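Local coordinates for MmeI (PDB 5HR4), which probably methylates the exocyclic amine of adenine in DNA with S-adenosyl-L-methionine as methyl donor, and belongs to the type IIL restriction-modification enzymes, at residues D331-E336 with R378-E383; S223-H228 with A274-L279. All blocks are in the same frame, centred on the assembly; numbering follows the deposited sequence.

Contact 1: D331-E336 with R378-E383; sequences DELWVE and RLLEIE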
loop_
_atom_site.group_PDB
_atom_site.type_symbol
_atom_site.label_atom_id
_atom_site.label_comp_id
_atom_site.label_asym_id
_atom_site.label_seq_id
_atom_site.Cartn_x
_atom_site.Cartn_y
_atom_site.Cartn_z
ATOM N N ASP A 331 -5.365 -2.874 -22.870
ATOM C CA ASP A 331 -5.857 -1.936 -23.871
ATOM C C ASP A 331 -5.167 -2.151 -25.216
ATOM O O ASP A 331 -5.827 -2.142 -26.265
ATOM C CB ASP A 331 -5.670 -0.488 -23.413
ATOM C CG ASP A 331 -6.620 -0.090 -22.274
ATOM O OD1 ASP A 331 -7.630 -0.807 -22.063
ATOM O OD2 ASP A 331 -6.361 0.949 -21.595
ATOM N N GLU A 332 -3.844 -2.356 -25.222
ATOM C CA GLU A 332 -3.189 -2.521 -26.520
ATOM C C GLU A 332 -3.667 -3.786 -27.208
ATOM O O GLU A 332 -3.782 -3.814 -28.438
ATOM C CB GLU A 332 -1.665 -2.524 -26.399
ATOM N N LEU A 333 -4.013 -4.816 -26.433
ATOM C CA LEU A 333 -4.549 -6.037 -27.027
ATOM C C LEU A 333 -5.920 -5.819 -27.663
ATOM O O LEU A 333 -6.291 -6.545 -28.591
ATOM C CB LEU A 333 -4.624 -7.143 -25.977
ATOM C CG LEU A 333 -3.286 -7.710 -25.505
ATOM C CD1 LEU A 333 -3.539 -8.800 -24.491
ATOM C CD2 LEU A 333 -2.484 -8.253 -26.678
ATOM N N TRP A 334 -6.690 -4.843 -27.189
ATOM C CA TRP A 334 -7.976 -4.587 -27.829
ATOM C C TRP A 334 -7.825 -3.708 -29.069
ATOM O O TRP A 334 -8.515 -3.921 -30.076
ATOM C CB TRP A 334 -8.947 -3.971 -26.829
ATOM C CG TRP A 334 -9.597 -5.021 -26.011
ATOM C CD1 TRP A 334 -9.241 -5.429 -24.749
ATOM C CD2 TRP A 334 -10.696 -5.837 -26.402
ATOM N NE1 TRP A 334 -10.072 -6.435 -24.331
ATOM C CE2 TRP A 334 -10.975 -6.706 -25.328
ATOM C CE3 TRP A 334 -11.492 -5.901 -27.546
ATOM C CZ2 TRP A 334 -12.008 -7.635 -25.368
ATOM C CZ3 TRP A 334 -12.522 -6.816 -27.582
ATOM C CH2 TRP A 334 -12.767 -7.677 -26.501
ATOM N N VAL A 335 -6.921 -2.733 -29.033
ATOM C CA VAL A 335 -6.631 -1.998 -30.256
ATOM C C VAL A 335 -6.147 -2.963 -31.324
ATOM O O VAL A 335 -6.680 -2.996 -32.437
ATOM C CB VAL A 335 -5.623 -0.863 -29.987
ATOM C CG1 VAL A 335 -5.093 -0.257 -31.278
ATOM C CG2 VAL A 335 -6.270 0.215 -29.137
ATOM N N GLU A 336 -5.169 -3.805 -30.989
ATOM C CA GLU A 336 -4.656 -4.743 -31.983
ATOM C C GLU A 336 -5.764 -5.656 -32.490
ATOM O O GLU A 336 -5.864 -5.905 -33.697
ATOM C CB GLU A 336 -3.498 -5.556 -31.406
ATOM C CG GLU A 336 -2.814 -6.512 -32.403
ATOM C CD GLU A 336 -1.691 -7.334 -31.751
ATOM O OE1 GLU A 336 -1.363 -7.045 -30.574
ATOM O OE2 GLU A 336 -1.139 -8.264 -32.395
ATOM N N ARG A 378 -9.793 -14.425 -21.464
ATOM C CA ARG A 378 -10.859 -15.287 -21.957
ATOM C C ARG A 378 -11.925 -14.467 -22.688
ATOM O O ARG A 378 -12.334 -14.820 -23.800
ATOM C CB ARG A 378 -11.453 -16.112 -20.818
ATOM C CG ARG A 378 -10.567 -17.313 -20.423
ATOM C CD ARG A 378 -10.458 -18.336 -21.564
ATOM N NE ARG A 378 -11.760 -18.929 -21.847
ATOM C CZ ARG A 378 -12.258 -19.988 -21.215
ATOM N NH1 ARG A 378 -11.559 -20.603 -20.267
ATOM N NH2 ARG A 378 -13.459 -20.443 -21.532
ATOM N N LEU A 379 -12.343 -13.335 -22.111
ATOM C CA LEU A 379 -13.352 -12.509 -22.772
ATOM C C LEU A 379 -12.870 -12.053 -24.141
ATOM O O LEU A 379 -13.602 -12.161 -25.139
ATOM C CB LEU A 379 -13.724 -11.309 -21.903
ATOM C CG LEU A 379 -14.623 -11.599 -20.700
ATOM C CD1 LEU A 379 -14.993 -10.325 -19.984
ATOM C CD2 LEU A 379 -15.858 -12.322 -21.155
ATOM N N LEU A 380 -11.633 -11.552 -24.217
ATOM C CA LEU A 380 -11.065 -11.197 -25.514
ATOM C C LEU A 380 -11.105 -12.387 -26.466
ATOM O O LEU A 380 -11.634 -12.288 -27.580
ATOM C CB LEU A 380 -9.639 -10.707 -25.331
ATOM C CG LEU A 380 -8.888 -10.420 -26.611
ATOM C CD1 LEU A 380 -9.669 -9.421 -27.448
ATOM C CD2 LEU A 380 -7.561 -9.839 -26.209
ATOM N N GLU A 381 -10.595 -13.539 -26.010
ATOM C CA GLU A 381 -10.571 -14.764 -26.805
ATOM C C GLU A 381 -11.946 -15.220 -27.283
ATOM O O GLU A 381 -12.016 -16.017 -28.223
ATOM C CB GLU A 381 -9.936 -15.903 -25.998
ATOM C CG GLU A 381 -9.500 -17.056 -26.864
ATOM C CD GLU A 381 -9.469 -18.386 -26.133
ATOM O OE1 GLU A 381 -10.327 -18.600 -25.239
ATOM O OE2 GLU A 381 -8.586 -19.220 -26.471
ATOM N N ILE A 382 -13.041 -14.795 -26.646
ATOM C CA ILE A 382 -14.368 -15.104 -27.195
ATOM C C ILE A 382 -14.589 -14.344 -28.504
ATOM O O ILE A 382 -15.012 -14.916 -29.513
ATOM C CB ILE A 382 -15.482 -14.775 -26.181
ATOM C CG1 ILE A 382 -15.734 -15.921 -25.210
ATOM C CG2 ILE A 382 -16.797 -14.434 -26.898
ATOM C CD1 ILE A 382 -16.687 -15.526 -24.071
ATOM N N GLU A 383 -14.323 -13.039 -28.494
ATOM C CA GLU A 383 -14.479 -12.244 -29.701
ATOM C C GLU A 383 -13.531 -12.713 -30.795
ATOM O O GLU A 383 -13.863 -12.617 -31.982
ATOM C CB GLU A 383 -14.263 -10.758 -29.383
ATOM C CG GLU A 383 -15.246 -10.188 -28.346
ATOM C CD GLU A 383 -16.702 -10.621 -28.601
ATOM O OE1 GLU A 383 -17.168 -10.574 -29.762
ATOM O OE2 GLU A 383 -17.393 -11.019 -27.642
#
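The indole of W334 lies over the end of L380. CD1 of L380 sits 3.5 Å from the centroid of the six-membered ring of W334, only 8° off the ring normal. This is a CH-pi contact over one face. CD1 is almost central over the six-membered ring, which puts it toward one end of the indole. The closest single approach is W334 CZ2 to L380 CD1, at 3.6 Å. The two side chains run past each other in opposite directions. With chi1 at 175°, CG of L380 swings away from the backbone N, and the branch reaches the partner helix although its CB does not point straight at it. Its other methyl, CD2, reaches L333, where it lies 4.0 Å from CB. L380 therefore fits between two consecutive residues of 331-336. The segments belong to helices 318-340 and 368-388, which run parallel here, their local axes 11.5 Å apart. No hydrogen bond joins them. Helix 368-388 is part of the methyltransferase domain, a Rossmann-like fold. L354 of helix 344-355 also packs on L333 and L380. At the ring edge, near its plane, CG of E383 lies 4.0 Å from CH2 of W334. With an alanine in place of W334, L380 CD1 would probably lose its aromatic cover and a gap would open beside E383 CG. The chain of E383 bends at chi2 (-45°), and its carboxylate leads away to a salt bridge with R386.

Contact 2: S223-H228 with A274-L279; sequences SDLAHH and AMREAL
The backbones of 223-228 and 274-279 come nearest at L225 and R276, whose CA atoms are 7.5 Å apart. S223 and D224 lie just ahead of helix 225-235, whose first residues complete the segment. The second segment lies wholly within helix 273-283. No hydrogen bond crosses between them; the closest approaches are between side chains. L225 starts its helix and points toward the other segment. A chi1 of 172° sends its isobutyl end across to helix 273-283, where CD2 does the touching. This one methyl meets two residues three positions apart on that helix. It lies 4.2 Å from CG of R276 and 4.3 Å from CD2 of L279. The first is an approach to the aliphatic part of the arginine, and the two side chains meet at a slant. This is loose helix-to-helix packing; segment 223-228 belongs to the helicase spacer domain. I214 of helix 209-217 packs on both L225 and L279, and F271 also touches L225. R276 runs extended from CG to NE. Its guanidinium leads away to the side of L225, where NH2 is hydrogen-bonded to the backbone O of I214. D224 OD1 is 6.0 Å from R276 NE, so the opposite charges are near but not paired. The side chain of L279 is about 5 Å from that of C283, a calcium-binding residue, and about 10 Å from the calcium ion itself.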
loop_
_atom_site.group_PDB
_atom_site.type_symbol
_atom_site.label_atom_id
_atom_site.label_comp_id
_atom_site.label_asym_id
_atom_site.label_seq_id
_atom_site.Cartn_x
_atom_site.Cartn_y
_atom_site.Cartn_z
ATOM N N SER A 223 -20.377 -36.732 13.445
ATOM C CA SER A 223 -19.348 -37.674 13.883
ATOM C C SER A 223 -18.688 -38.383 12.701
ATOM O O SER A 223 -17.470 -38.584 12.696
ATOM C CB SER A 223 -19.955 -38.693 14.850
ATOM O OG SER A 223 -20.970 -39.460 14.214
ATOM N N ASP A 224 -19.469 -38.748 11.683
ATOM C CA ASP A 224 -18.976 -39.508 10.541
ATOM C C ASP A 224 -18.642 -38.651 9.319
ATOM O O ASP A 224 -18.202 -39.198 8.303
ATOM C CB ASP A 224 -20.002 -40.589 10.154
ATOM C CG ASP A 224 -21.287 -40.013 9.545
ATOM O OD1 ASP A 224 -21.615 -38.823 9.780
ATOM O OD2 ASP A 224 -21.982 -40.772 8.834
ATOM N N LEU A 225 -18.812 -37.330 9.392
ATOM C CA LEU A 225 -18.707 -36.523 8.180
ATOM C C LEU A 225 -17.320 -36.600 7.564
ATOM O O LEU A 225 -17.182 -36.638 6.333
ATOM C CB LEU A 225 -19.060 -35.070 8.474
ATOM C CG LEU A 225 -18.792 -34.135 7.306
ATOM C CD1 LEU A 225 -19.648 -34.523 6.081
ATOM C CD2 LEU A 225 -19.093 -32.731 7.765
ATOM N N ALA A 226 -16.275 -36.624 8.392
ATOM C CA ALA A 226 -14.939 -36.541 7.824
ATOM C C ALA A 226 -14.518 -37.835 7.153
ATOM O O ALA A 226 -13.639 -37.801 6.280
ATOM C CB ALA A 226 -13.922 -36.150 8.887
ATOM N N HIS A 227 -15.121 -38.968 7.533
ATOM C CA HIS A 227 -14.825 -40.209 6.828
ATOM C C HIS A 227 -15.341 -40.130 5.406
ATOM O O HIS A 227 -14.604 -40.404 4.452
ATOM C CB HIS A 227 -15.448 -41.428 7.528
ATOM C CG HIS A 227 -15.279 -41.453 9.013
ATOM N ND1 HIS A 227 -14.125 -41.037 9.644
ATOM C CD2 HIS A 227 -16.130 -41.837 9.998
ATOM C CE1 HIS A 227 -14.272 -41.167 10.953
ATOM N NE2 HIS A 227 -15.480 -41.649 11.195
ATOM N N HIS A 228 -16.621 -39.759 5.255
ATOM C CA HIS A 228 -17.235 -39.671 3.935
ATOM C C HIS A 228 -16.531 -38.642 3.070
ATOM O O HIS A 228 -16.353 -38.854 1.869
ATOM C CB HIS A 228 -18.714 -39.320 4.052
ATOM C CG HIS A 228 -19.565 -40.419 4.605
ATOM N ND1 HIS A 228 -20.465 -41.118 3.834
ATOM C CD2 HIS A 228 -19.676 -40.918 5.857
ATOM C CE1 HIS A 228 -21.090 -42.007 4.585
ATOM N NE2 HIS A 228 -20.632 -41.904 5.820
ATOM N N ALA A 274 -22.002 -28.390 14.892
ATOM C CA ALA A 274 -21.962 -27.006 14.427
ATOM C C ALA A 274 -21.078 -26.847 13.197
ATOM O O ALA A 274 -21.367 -26.009 12.332
ATOM C CB ALA A 274 -21.476 -26.081 15.542
ATOM N N MET A 275 -19.972 -27.605 13.121
ATOM C CA MET A 275 -19.126 -27.547 11.930
ATOM C C MET A 275 -19.828 -28.172 10.739
ATOM O O MET A 275 -19.608 -27.752 9.597
ATOM C CB MET A 275 -17.782 -28.246 12.156
ATOM C CG MET A 275 -16.865 -27.621 13.192
ATOM S SD MET A 275 -15.694 -28.855 13.873
ATOM C CE MET A 275 -14.311 -28.662 12.753
ATOM N N ARG A 276 -20.672 -29.173 10.978
ATOM C CA ARG A 276 -21.449 -29.715 9.872
ATOM C C ARG A 276 -22.472 -28.700 9.391
ATOM O O ARG A 276 -22.665 -28.528 8.181
ATOM C CB ARG A 276 -22.139 -31.009 10.283
ATOM C CG ARG A 276 -22.880 -31.656 9.139
ATOM C CD ARG A 276 -23.286 -33.050 9.503
ATOM N NE ARG A 276 -24.297 -33.597 8.610
ATOM C CZ ARG A 276 -25.601 -33.424 8.773
ATOM N NH1 ARG A 276 -26.059 -32.702 9.795
ATOM N NH2 ARG A 276 -26.444 -33.975 7.910
ATOM N N GLU A 277 -23.127 -28.005 10.324
ATOM C CA GLU A 277 -24.135 -27.036 9.918
ATOM C C GLU A 277 -23.499 -25.865 9.199
ATOM O O GLU A 277 -24.009 -25.430 8.163
ATOM C CB GLU A 277 -24.946 -26.581 11.124
ATOM C CG GLU A 277 -25.883 -27.676 11.599
ATOM C CD GLU A 277 -26.690 -27.281 12.810
ATOM O OE1 GLU A 277 -26.441 -26.195 13.386
ATOM O OE2 GLU A 277 -27.587 -28.071 13.177
ATOM N N ALA A 278 -22.352 -25.390 9.694
ATOM C CA ALA A 278 -21.619 -24.334 8.996
ATOM C C ALA A 278 -21.315 -24.720 7.550
ATOM O O ALA A 278 -21.436 -23.889 6.640
ATOM C CB ALA A 278 -20.329 -24.003 9.746
ATOM N N LEU A 279 -20.935 -25.982 7.314
ATOM C CA LEU A 279 -20.639 -26.426 5.955
ATOM C C LEU A 279 -21.908 -26.608 5.128
ATOM O O LEU A 279 -21.914 -26.308 3.930
ATOM C CB LEU A 279 -19.826 -27.728 5.986
ATOM C CG LEU A 279 -19.410 -28.321 4.624
ATOM C CD1 LEU A 279 -18.566 -27.354 3.809
ATOM C CD2 LEU A 279 -18.663 -29.646 4.826
#

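Overall arrangement
The two contacts lie far apart, with centres about 45 Å and nearest atoms about 26 Å from each other. They do not touch and share no helix. Along the chain they come in series: contact 2 closes before contact 1 opens. Contact 2 joins helices 225-235 and 273-283 in the helical region near the calcium site. Contact 1 joins helices 318-340 and 368-388, the latter in the methyltransferase domain. Neither lies at the bound DNA: the nearest atoms of contact 1 are about 22 Å from it, those of contact 2 about 29 Å. Each is thus local helix packing, and the two belong to separate parts of this multidomain enzyme.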